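Local coordinates for protein SusD homolog (Bacteroides thetaiotaomicron, PDB 3EHM) that probably binds mucin O-glycans at the bacterial surface, as a SusD-like lipoprotein serving glycan utilization by this gut symbiont, at residues 70-73 / 74-77; 102-105 / 106-109; 197-200 / 201-204; 340-344 / 345-349; 366-369 / 370-374. All blocks are in the same frame, centred on the assembly; numbering follows the deposited sequence.

The five contacts follow one another along one chain whose regular structure is mostly helix, and all belong to the SusD-like fold. Interaction 1 is a loop turn after strand 67-69. Interaction 2 lies on helix 85-110, with its centre about 38 Å from that of interaction 1. Interaction 3 opens helix 197-215. It touches interaction 4, where Leu203 and Trp200 meet Phe342 and Trp341. Interaction 4 leads from strand 339-342 into helix 344-356. The next helix, 364-378, holds interaction 5, and Tyr348 and Phe349 pack on Gly371 there; these two centres are about 11 Å apart. Interactions 3, 4 and 5 thus form a connected region, consistent with the tetratricopeptide-repeat-type scaffold of SusD-like proteins. Interactions 1 and 2 stand apart.

Interaction 1 of 5, residues 70-73 / 74-77; sequences NNNW and GFNN
The carbonyl oxygen of Asn72 is gripped by the backbone N of Phe75. Asn72 O and Phe75 N are 2.7 Å apart, and the N-H comes in from above the carbonyl plane. Water 1 also lies 2.9 Å from Asn72 O. The same water accepts a hydrogen bond from Asn77 N, so it bridges the two ends of the turn. The side chain of Asn72 makes a second grip. Its OD1 accepts the N-H of Gly74 at 2.8 Å. CG sits between the backbone N and the carbonyl carbon (chi1 63°), which brings OD1 back to the N-H two residues on. This is an Asx turn laid on a beta turn. A second, overlapping beta turn is closed by Asn76 N donating to Trp73 O at 3.0 Å. Trp73, Gly74 and Phe75 all have positive phi, so this loop after strand 67-69 coils with a left-handed sense. The ND2 of Asn72 is used by Ser315 O. With alanine at the Asn72 position, the N-H of Gly74 and the carbonyl of Ser315 would probably lose their mates and the turn become less rigid. The ring of Phe75 turns one face to the Asn72 amide, with CZ 3.6 Å from Asn72 ND2 and the two planes 49° apart. On the indole of Trp73, Asn77 places its amide nitrogen over one face. Asn77 ND2 is 3.2 Å from Trp73 CG, near the rim of the ring system. Asn77 OD1 turns instead to Ala79 N and to water 1.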
# COMPACT_ATOMS: atom_id res chain seq x y z
N ASN A 70 -4.83 11.96 -15.01
CA ASN A 70 -5.09 12.94 -16.06
C ASN A 70 -5.41 12.09 -17.30
O ASN A 70 -4.73 12.19 -18.33
CB ASN A 70 -3.86 13.82 -16.31
CG ASN A 70 -4.01 14.72 -17.52
OD1 ASN A 70 -5.11 15.12 -17.90
ND2 ASN A 70 -2.87 15.07 -18.13
N ASN A 71 -6.43 11.25 -17.17
CA ASN A 71 -6.84 10.36 -18.25
C ASN A 71 -7.98 9.48 -17.74
O ASN A 71 -8.18 9.36 -16.53
CB ASN A 71 -5.64 9.47 -18.65
CG ASN A 71 -5.79 8.86 -20.03
OD1 ASN A 71 -4.81 8.40 -20.62
ND2 ASN A 71 -7.01 8.85 -20.56
N ASN A 72 -8.73 8.87 -18.65
CA ASN A 72 -9.80 7.96 -18.25
C ASN A 72 -9.65 6.67 -19.06
O ASN A 72 -10.40 5.71 -18.86
CB ASN A 72 -11.19 8.57 -18.46
CG ASN A 72 -11.49 8.89 -19.91
OD1 ASN A 72 -10.79 8.45 -20.83
ND2 ASN A 72 -12.57 9.64 -20.13
N TRP A 73 -8.66 6.66 -19.95
CA TRP A 73 -8.37 5.51 -20.80
C TRP A 73 -9.62 4.96 -21.49
O TRP A 73 -9.74 3.76 -21.73
CB TRP A 73 -7.70 4.40 -19.98
CG TRP A 73 -6.32 4.78 -19.51
CD1 TRP A 73 -5.14 4.60 -20.19
CD2 TRP A 73 -5.98 5.43 -18.29
NE1 TRP A 73 -4.09 5.11 -19.46
CE2 TRP A 73 -4.58 5.62 -18.29
CE3 TRP A 73 -6.72 5.87 -17.18
CZ2 TRP A 73 -3.90 6.24 -17.23
CZ3 TRP A 73 -6.04 6.49 -16.13
CH2 TRP A 73 -4.65 6.67 -16.16
N GLY A 74 -10.55 5.85 -21.80
CA GLY A 74 -11.78 5.44 -22.45
C GLY A 74 -12.57 4.44 -21.62
O GLY A 74 -13.35 3.66 -22.16
N PHE A 75 -12.35 4.46 -20.31
CA PHE A 75 -13.03 3.56 -19.38
C PHE A 75 -12.72 2.10 -19.72
O PHE A 75 -13.54 1.21 -19.49
CB PHE A 75 -14.54 3.78 -19.41
CG PHE A 75 -14.94 5.23 -19.32
CD1 PHE A 75 -14.57 6.00 -18.23
CD2 PHE A 75 -15.67 5.82 -20.35
CE1 PHE A 75 -14.92 7.36 -18.17
CE2 PHE A 75 -16.02 7.16 -20.29
CZ PHE A 75 -15.64 7.94 -19.20
N ASN A 76 -11.53 1.86 -20.25
CA ASN A 76 -11.13 0.52 -20.65
C ASN A 76 -10.19 -0.22 -19.69
O ASN A 76 -9.74 -1.32 -20.01
CB ASN A 76 -10.49 0.56 -22.04
CG ASN A 76 -11.49 0.89 -23.12
OD1 ASN A 76 -11.17 1.59 -24.09
ND2 ASN A 76 -12.71 0.37 -22.99
N ASN A 77 -9.86 0.38 -18.54
CA ASN A 77 -8.98 -0.33 -17.60
C ASN A 77 -9.34 -0.12 -16.13
O ASN A 77 -10.37 0.48 -15.80
CB ASN A 77 -7.50 -0.00 -17.85
CG ASN A 77 -7.12 1.43 -17.52
OD1 ASN A 77 -7.80 2.10 -16.74
ND2 ASN A 77 -6.02 1.90 -18.10
O HOH W 1 -10.25 3.22 -17.40

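Interaction 2 of 5, residues 102-105 / 106-109; sequences PWNE and IYEI
Tyr107 N donates to Trp103 O at 2.8 Å, with an almost straight approach to the carbonyl. It is one of four successive i to i+4 bonds in the alpha-helix 85-110. Ile106 N to Pro102 O measures 3.1 Å, Glu108 N to Asn104 O 3.0 Å and Ile109 N to Glu105 O 3.1 Å. Pro102 has no N-H to give to the turn before it, and the helix is kinked there. Beyond the backbone, Glu105 OE1 forms a salt bridge with Arg28 of helix 23-36. Pro102, Ile106 and Ile109 lean on that same helix. A neighbouring flank of helix 85-110 carries an aromatic pair. Trp103 and Tyr107 are one turn apart and point the same way, each with CG anti to the backbone N (chi1 173° and 178°). Their planes are close to parallel, 14° apart. One ring is displaced along the other, with little face shared. The centroid of the Trp103 six-membered ring is 4.9 Å from that of Tyr107. What lies over the indole is the CB of Tyr107, in a CH-pi contact. The indole N-H is bound by Asn126, and Arg129 makes a cation-pi contact with the ring, so Trp103 ties this helix to helix 116-140. Replacing Trp103 with alanine would probably open a gap beside Tyr107 and leave Asn126 OD1 without this donor. On the Tyr107 side, Trp103 CH2 stands over one ring face, offset toward its rim, 3.7 Å from Tyr107 CG.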
# COMPACT_ATOMS: atom_id res chain seq x y z
N PRO A 102 11.70 -16.03 -9.90
CA PRO A 102 13.00 -16.10 -9.24
C PRO A 102 12.94 -16.75 -7.85
O PRO A 102 13.89 -17.42 -7.43
CB PRO A 102 13.44 -14.64 -9.19
CG PRO A 102 12.15 -13.89 -9.10
CD PRO A 102 11.28 -14.62 -10.09
N TRP A 103 11.84 -16.56 -7.13
CA TRP A 103 11.74 -17.17 -5.81
C TRP A 103 11.77 -18.69 -5.92
O TRP A 103 12.46 -19.36 -5.15
CB TRP A 103 10.44 -16.79 -5.08
CG TRP A 103 10.29 -17.58 -3.81
CD1 TRP A 103 10.89 -17.32 -2.60
CD2 TRP A 103 9.60 -18.82 -3.65
NE1 TRP A 103 10.62 -18.33 -1.71
CE2 TRP A 103 9.83 -19.26 -2.32
CE3 TRP A 103 8.81 -19.61 -4.49
CZ2 TRP A 103 9.30 -20.46 -1.83
CZ3 TRP A 103 8.29 -20.80 -4.00
CH2 TRP A 103 8.54 -21.22 -2.68
N ASN A 104 11.02 -19.22 -6.88
CA ASN A 104 10.94 -20.65 -7.08
C ASN A 104 12.29 -21.28 -7.40
O ASN A 104 12.58 -22.39 -6.96
CB ASN A 104 9.94 -20.97 -8.20
CG ASN A 104 9.63 -22.46 -8.30
OD1 ASN A 104 9.31 -23.11 -7.30
ND2 ASN A 104 9.72 -23.00 -9.51
N GLU A 105 13.12 -20.57 -8.15
CA GLU A 105 14.45 -21.09 -8.49
C GLU A 105 15.34 -21.10 -7.25
O GLU A 105 16.11 -22.03 -7.04
CB GLU A 105 15.10 -20.25 -9.59
CG GLU A 105 14.24 -20.11 -10.84
CD GLU A 105 15.00 -19.51 -12.00
OE1 GLU A 105 15.90 -18.67 -11.77
OE2 GLU A 105 14.69 -19.87 -13.16
N ILE A 106 15.22 -20.06 -6.43
CA ILE A 106 16.00 -19.96 -5.20
C ILE A 106 15.58 -21.11 -4.28
O ILE A 106 16.42 -21.78 -3.68
CB ILE A 106 15.76 -18.61 -4.47
CG1 ILE A 106 16.37 -17.47 -5.29
CG2 ILE A 106 16.37 -18.64 -3.07
CD1 ILE A 106 16.19 -16.10 -4.66
N TYR A 107 14.28 -21.32 -4.18
CA TYR A 107 13.72 -22.38 -3.35
C TYR A 107 14.26 -23.74 -3.78
O TYR A 107 14.75 -24.52 -2.96
CB TYR A 107 12.19 -22.37 -3.45
CG TYR A 107 11.50 -23.47 -2.67
CD1 TYR A 107 11.60 -23.52 -1.28
CD2 TYR A 107 10.74 -24.44 -3.31
CE1 TYR A 107 10.95 -24.51 -0.55
CE2 TYR A 107 10.09 -25.44 -2.59
CZ TYR A 107 10.20 -25.47 -1.21
OH TYR A 107 9.55 -26.44 -0.49
N GLU A 108 14.17 -24.01 -5.07
CA GLU A 108 14.65 -25.28 -5.61
C GLU A 108 16.12 -25.52 -5.27
O GLU A 108 16.51 -26.64 -4.94
CB GLU A 108 14.44 -25.31 -7.13
CG GLU A 108 15.03 -26.53 -7.81
CD GLU A 108 14.55 -26.70 -9.24
OE1 GLU A 108 15.02 -27.64 -9.92
OE2 GLU A 108 13.70 -25.90 -9.69
N ILE A 109 16.92 -24.46 -5.34
CA ILE A 109 18.35 -24.57 -5.07
C ILE A 109 18.73 -24.69 -3.60
O ILE A 109 19.66 -25.41 -3.25
CB ILE A 109 19.10 -23.35 -5.65
CG1 ILE A 109 18.88 -23.25 -7.16
CG2 ILE A 109 20.59 -23.47 -5.35
CD1 ILE A 109 19.42 -21.97 -7.78

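Interaction 3 of 5, residues 197-200 / 201-204; sequences VQNW and VKLA
Val197 O accepts the N-H of Val201 at 2.9 Å, and three more i to i+4 bonds follow in this first part of helix 197-215. Lys202 N donates to Gln198 O at 3.1 Å. Leu203 N donates to Asn199 O, and Ala204 N to Trp200 O, both at 2.9 Å. The four carbonyls of 197-200 are therefore satisfied inside the helix. The N-H of Asn199 has no turn before it to use and is taken by the side chain of Asn196. Further on, Lys202 O accepts a hydrogen bond from Ser206 OG. The side chains find polar partners away from the helix. Trp200 NE1 gives its hydrogen to Asp190 OD2. Asn199 ND2 makes a weak hydrogen bond to Ser244 OG. On its way out, the Lys202 chain passes the Asn199 amide, with Lys202 CD 3.7 Å from Asn199 ND2. The Trp200 indole leaves with CG anti to the carbonyl carbon (chi1 -85°) and runs beside Leu203. Leu203 CD2 lies 3.8 Å from Trp200 CZ3. Tyr193 meets the indole edge-to-face, and helix 116-140 packs on it through Ile124 and Val128. Val197 and Val201 turn to helix 160-178. With its N-H paired to a carboxylate, the indole is buried probably at little polar cost, and the rest of the buried face rests on apolar packing.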
# COMPACT_ATOMS: atom_id res chain seq x y z
N VAL A 197 21.39 -8.99 8.70
CA VAL A 197 20.31 -9.93 9.04
C VAL A 197 19.39 -9.43 10.16
O VAL A 197 18.19 -9.70 10.14
CB VAL A 197 20.88 -11.31 9.43
CG1 VAL A 197 19.76 -12.25 9.85
CG2 VAL A 197 21.65 -11.90 8.25
N GLN A 198 19.96 -8.72 11.14
CA GLN A 198 19.17 -8.19 12.24
C GLN A 198 18.06 -7.27 11.73
O GLN A 198 16.96 -7.26 12.27
CB GLN A 198 20.06 -7.43 13.23
CG GLN A 198 20.92 -8.34 14.11
CD GLN A 198 21.48 -9.53 13.35
OE1 GLN A 198 20.86 -10.59 13.28
NE2 GLN A 198 22.66 -9.35 12.75
N ASN A 199 18.35 -6.50 10.69
CA ASN A 199 17.33 -5.62 10.14
C ASN A 199 16.28 -6.45 9.40
O ASN A 199 15.10 -6.14 9.45
CB ASN A 199 17.96 -4.58 9.21
CG ASN A 199 18.43 -3.35 9.96
OD1 ASN A 199 19.25 -2.58 9.47
ND2 ASN A 199 17.91 -3.16 11.17
N TRP A 200 16.71 -7.51 8.72
CA TRP A 200 15.76 -8.36 8.02
C TRP A 200 14.79 -8.97 9.03
O TRP A 200 13.60 -9.14 8.73
CB TRP A 200 16.48 -9.47 7.25
CG TRP A 200 16.93 -9.02 5.90
CD1 TRP A 200 18.20 -8.70 5.52
CD2 TRP A 200 16.10 -8.80 4.75
NE1 TRP A 200 18.21 -8.28 4.21
CE2 TRP A 200 16.93 -8.33 3.71
CE3 TRP A 200 14.73 -8.94 4.50
CZ2 TRP A 200 16.44 -8.00 2.44
CZ3 TRP A 200 14.24 -8.62 3.24
CH2 TRP A 200 15.10 -8.15 2.23
N VAL A 201 15.29 -9.28 10.22
CA VAL A 201 14.44 -9.84 11.27
C VAL A 201 13.42 -8.79 11.70
O VAL A 201 12.24 -9.10 11.87
CB VAL A 201 15.28 -10.28 12.49
CG1 VAL A 201 14.37 -10.58 13.67
CG2 VAL A 201 16.10 -11.52 12.13
N LYS A 202 13.87 -7.55 11.86
CA LYS A 202 12.97 -6.48 12.26
C LYS A 202 11.88 -6.30 11.21
O LYS A 202 10.72 -6.08 11.54
CB LYS A 202 13.74 -5.18 12.45
CG LYS A 202 14.70 -5.21 13.63
CD LYS A 202 15.37 -3.87 13.83
CE LYS A 202 16.22 -3.87 15.09
NZ LYS A 202 16.75 -2.51 15.37
N LEU A 203 12.26 -6.40 9.94
CA LEU A 203 11.28 -6.25 8.87
C LEU A 203 10.26 -7.38 8.96
O LEU A 203 9.06 -7.16 8.81
CB LEU A 203 11.96 -6.26 7.50
CG LEU A 203 11.03 -6.35 6.29
CD1 LEU A 203 10.01 -5.21 6.31
CD2 LEU A 203 11.85 -6.31 5.01
N ALA A 204 10.75 -8.59 9.22
CA ALA A 204 9.87 -9.75 9.33
C ALA A 204 8.87 -9.60 10.48
O ALA A 204 7.69 -9.92 10.33
CB ALA A 204 10.70 -11.03 9.54

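Interaction 4 of 5, residues 340-344 / 345-349; sequences YWFRA and SETYF
Phe342 and Glu346 form the tight part of this contact. The carboxylate lies flat over one face of the ring, the two planes only 12° apart. Glu346 CD is 3.7 Å from Phe342 CZ, and OE1 stands over the ring centre. Thr347 meets the same ring at its edge, with OG1 3.4 Å from Phe342 CE1. Phe342 CG is roughly anti to the backbone N (chi1 -155°), which carries the ring along the first turn of the helix. The carboxylate is held in place from outside as well: Glu346 OE1 makes a salt bridge to Arg210, which probably favours the charged form. Thr347 OG1 bonds to Ile239 O. The backbone at the helix start is looser. Arg343 is at the N-cap position, and its O receives a weak bond from Glu346 N at 3.1 Å. Tyr348 N to Ala344 O is also weak, at 3.5 Å. A water fills in here: it accepts from Arg343 N at 2.8 Å and donates to Glu346 OE1. Toward the more exposed Tyr340, the guanidinium of Arg343 lies over a face of that ring, while its NE is paired with Glu245. The chain enters from strand 339-342, where a classic beta bulge sets Trp341 and Phe342 together opposite Ala246 of strand 246-248. It then turns into helix 344-356. Helix 197-215 packs on Phe342, helix 364-378 on Ala344 and Tyr348, and helix 429-445 on Ser345 and Phe349.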
# COMPACT_ATOMS: atom_id res chain seq x y z
N TYR A 340 9.10 2.73 -0.79
CA TYR A 340 9.11 2.20 0.56
C TYR A 340 8.28 0.95 0.80
O TYR A 340 7.12 0.88 0.40
CB TYR A 340 8.63 3.30 1.52
CG TYR A 340 9.43 4.57 1.42
CD1 TYR A 340 10.62 4.73 2.12
CD2 TYR A 340 8.98 5.63 0.62
CE1 TYR A 340 11.35 5.92 2.04
CE2 TYR A 340 9.70 6.81 0.53
CZ TYR A 340 10.88 6.95 1.24
OH TYR A 340 11.58 8.13 1.17
N TRP A 341 8.89 -0.04 1.46
CA TRP A 341 8.24 -1.30 1.79
C TRP A 341 7.62 -1.20 3.19
O TRP A 341 6.48 -1.62 3.42
CB TRP A 341 9.25 -2.45 1.80
CG TRP A 341 9.77 -2.89 0.47
CD1 TRP A 341 9.53 -2.31 -0.75
CD2 TRP A 341 10.64 -3.99 0.23
NE1 TRP A 341 10.22 -2.99 -1.73
CE2 TRP A 341 10.91 -4.02 -1.15
CE3 TRP A 341 11.24 -4.96 1.06
CZ2 TRP A 341 11.75 -4.98 -1.73
CZ3 TRP A 341 12.06 -5.91 0.48
CH2 TRP A 341 12.31 -5.92 -0.90
N PHE A 342 8.40 -0.67 4.13
CA PHE A 342 7.92 -0.54 5.51
C PHE A 342 8.73 0.54 6.23
O PHE A 342 9.96 0.52 6.22
CB PHE A 342 8.07 -1.88 6.23
CG PHE A 342 7.12 -2.05 7.40
CD1 PHE A 342 7.21 -1.22 8.51
CD2 PHE A 342 6.13 -3.02 7.36
CE1 PHE A 342 6.32 -1.36 9.58
CE2 PHE A 342 5.24 -3.17 8.43
CZ PHE A 342 5.33 -2.34 9.54
N ARG A 343 8.03 1.48 6.87
CA ARG A 343 8.71 2.56 7.58
C ARG A 343 8.40 2.56 9.07
O ARG A 343 7.38 2.04 9.50
CB ARG A 343 8.32 3.91 6.98
CG ARG A 343 8.37 3.92 5.46
CD ARG A 343 8.36 5.33 4.90
NE ARG A 343 9.63 6.02 5.14
CZ ARG A 343 9.92 7.23 4.68
NH1 ARG A 343 9.03 7.89 3.96
NH2 ARG A 343 11.10 7.77 4.94
N ALA A 344 9.30 3.17 9.84
CA ALA A 344 9.14 3.23 11.29
C ALA A 344 7.82 3.85 11.73
O ALA A 344 7.20 3.39 12.69
CB ALA A 344 10.31 4.00 11.90
N SER A 345 7.37 4.88 11.03
CA SER A 345 6.12 5.53 11.42
C SER A 345 4.95 4.55 11.43
O SER A 345 4.09 4.61 12.31
CB SER A 345 5.80 6.71 10.49
OG SER A 345 5.70 6.32 9.13
N GLU A 346 4.92 3.62 10.48
CA GLU A 346 3.83 2.65 10.43
C GLU A 346 3.78 1.81 11.70
O GLU A 346 2.71 1.53 12.24
CB GLU A 346 3.97 1.73 9.22
CG GLU A 346 2.71 0.91 8.97
CD GLU A 346 2.86 -0.13 7.87
OE1 GLU A 346 3.69 0.07 6.96
OE2 GLU A 346 2.12 -1.13 7.92
N THR A 347 4.96 1.40 12.17
CA THR A 347 5.04 0.59 13.39
C THR A 347 4.31 1.26 14.55
O THR A 347 3.55 0.61 15.28
CB THR A 347 6.51 0.35 13.78
OG1 THR A 347 7.16 -0.41 12.76
CG2 THR A 347 6.59 -0.40 15.10
N TYR A 348 4.51 2.56 14.72
CA TYR A 348 3.85 3.26 15.81
C TYR A 348 2.34 3.32 15.66
O TYR A 348 1.62 3.18 16.65
CB TYR A 348 4.42 4.68 15.96
CG TYR A 348 5.85 4.67 16.47
CD1 TYR A 348 6.92 4.64 15.58
CD2 TYR A 348 6.13 4.61 17.83
CE1 TYR A 348 8.23 4.55 16.03
CE2 TYR A 348 7.44 4.52 18.30
CZ TYR A 348 8.48 4.49 17.39
OH TYR A 348 9.77 4.39 17.83
N PHE A 349 1.84 3.50 14.44
CA PHE A 349 0.40 3.55 14.24
C PHE A 349 -0.23 2.18 14.45
O PHE A 349 -1.37 2.07 14.90
CB PHE A 349 0.07 4.10 12.85
CG PHE A 349 0.37 5.57 12.70
CD1 PHE A 349 -0.28 6.50 13.50
CD2 PHE A 349 1.32 6.01 11.79
CE1 PHE A 349 0.01 7.86 13.39
CE2 PHE A 349 1.62 7.36 11.68
CZ PHE A 349 0.97 8.29 12.48
O HOH W 2 5.30 1.83 6.20

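Interaction 5 of 5, residues 366-369 / 370-374; sequences TFYE and QGINI
On helix 364-378, Ile372 sets its end methyl over the ring of Tyr368 one turn earlier. This is a CH-pi contact: Ile372 CD1 is 3.9 Å from the centroid of the Tyr368 ring and 23° off its normal. The methyl is offset toward the hydroxyl end, and its nearest ring atom is Tyr368 CZ, 3.7 Å from Ile372 CD1. The extended isoleucine chain (chi2 175°) brings the methyl that far out. Under the side chains the alpha-helix is regular, with four successive i to i+4 bonds from Gln370 N to Asn373 N. The bond beneath the pair, Ile372 N to Tyr368 O, measures 3.2 Å. Gly371 N reaches Phe367 O at 2.9 Å. Gly371 has no side chain, and Tyr348 and Phe349 of helix 344-356 come close to its backbone. Phe367 packs on that helix too, against Lys351 and Ala352. Tyr368 turns to helix 429-445, touching Ile437 and Gln440, and Trp420 meets its ring at an angle. Its hydroxyl bonds to Pro418 O, which fixes the far end of the ring. Ile372 also rests on Leu388 and Tyr387 of helix 384-388. The contact is thus apolar over the ring face and polar at its tip: the hydrogen bond satisfies the buried hydroxyl, while dispersion holds the methyl against the ring.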
# COMPACT_ATOMS: atom_id res chain seq x y z
N THR A 366 0.03 8.01 23.02
CA THR A 366 1.49 8.11 22.98
C THR A 366 2.03 7.54 21.67
O THR A 366 2.81 8.20 20.98
CB THR A 366 2.13 7.34 24.16
OG1 THR A 366 1.58 7.80 25.39
CG2 THR A 366 3.64 7.57 24.18
N PHE A 367 1.61 6.33 21.32
CA PHE A 367 2.06 5.70 20.09
C PHE A 367 1.61 6.53 18.89
O PHE A 367 2.35 6.70 17.93
CB PHE A 367 1.48 4.28 19.96
CG PHE A 367 1.99 3.32 21.00
CD1 PHE A 367 3.35 3.22 21.28
CD2 PHE A 367 1.11 2.50 21.70
CE1 PHE A 367 3.83 2.33 22.23
CE2 PHE A 367 1.57 1.60 22.66
CZ PHE A 367 2.93 1.52 22.93
N TYR A 368 0.39 7.05 18.97
CA TYR A 368 -0.19 7.87 17.91
C TYR A 368 0.66 9.11 17.65
O TYR A 368 1.06 9.38 16.51
CB TYR A 368 -1.60 8.31 18.31
CG TYR A 368 -2.24 9.33 17.39
CD1 TYR A 368 -2.72 8.98 16.13
CD2 TYR A 368 -2.43 10.65 17.82
CE1 TYR A 368 -3.39 9.91 15.32
CE2 TYR A 368 -3.08 11.58 17.02
CZ TYR A 368 -3.56 11.20 15.78
OH TYR A 368 -4.24 12.12 15.02
N GLU A 369 0.94 9.86 18.70
CA GLU A 369 1.73 11.07 18.54
C GLU A 369 3.18 10.79 18.14
O GLU A 369 3.79 11.58 17.43
CB GLU A 369 1.65 11.92 19.82
CG GLU A 369 0.28 12.59 19.97
CD GLU A 369 0.21 13.58 21.12
OE1 GLU A 369 -0.69 14.45 21.10
OE2 GLU A 369 1.05 13.49 22.04
N GLN A 370 3.74 9.65 18.57
CA GLN A 370 5.11 9.34 18.19
C GLN A 370 5.16 8.94 16.71
O GLN A 370 6.15 9.18 16.02
CB GLN A 370 5.70 8.23 19.05
CG GLN A 370 7.15 7.90 18.71
CD GLN A 370 8.07 9.12 18.75
OE1 GLN A 370 9.19 9.08 18.25
NE2 GLN A 370 7.60 10.20 19.36
N GLY A 371 4.09 8.32 16.24
CA GLY A 371 4.02 7.92 14.84
C GLY A 371 4.04 9.15 13.95
O GLY A 371 4.71 9.18 12.93
N ILE A 372 3.30 10.18 14.35
CA ILE A 372 3.25 11.42 13.58
C ILE A 372 4.61 12.11 13.63
O ILE A 372 5.11 12.61 12.62
CB ILE A 372 2.16 12.38 14.12
CG1 ILE A 372 0.79 11.72 14.00
CG2 ILE A 372 2.19 13.69 13.33
CD1 ILE A 372 -0.34 12.54 14.61
N ASN A 373 5.21 12.14 14.81
CA ASN A 373 6.52 12.76 15.00
C ASN A 373 7.55 12.08 14.09
O ASN A 373 8.33 12.75 13.40
CB ASN A 373 6.95 12.62 16.46
CG ASN A 373 8.26 13.32 16.76
OD1 ASN A 373 9.05 12.85 17.57
ND2 ASN A 373 8.49 14.45 16.11
N ILE A 374 7.55 10.75 14.09
CA ILE A 374 8.49 10.00 13.25
C ILE A 374 8.24 10.28 11.77
O ILE A 374 9.18 10.39 10.98
CB ILE A 374 8.36 8.47 13.52
CG1 ILE A 374 8.99 8.14 14.88
CG2 ILE A 374 9.03 7.68 12.41
CD1 ILE A 374 10.50 8.39 14.93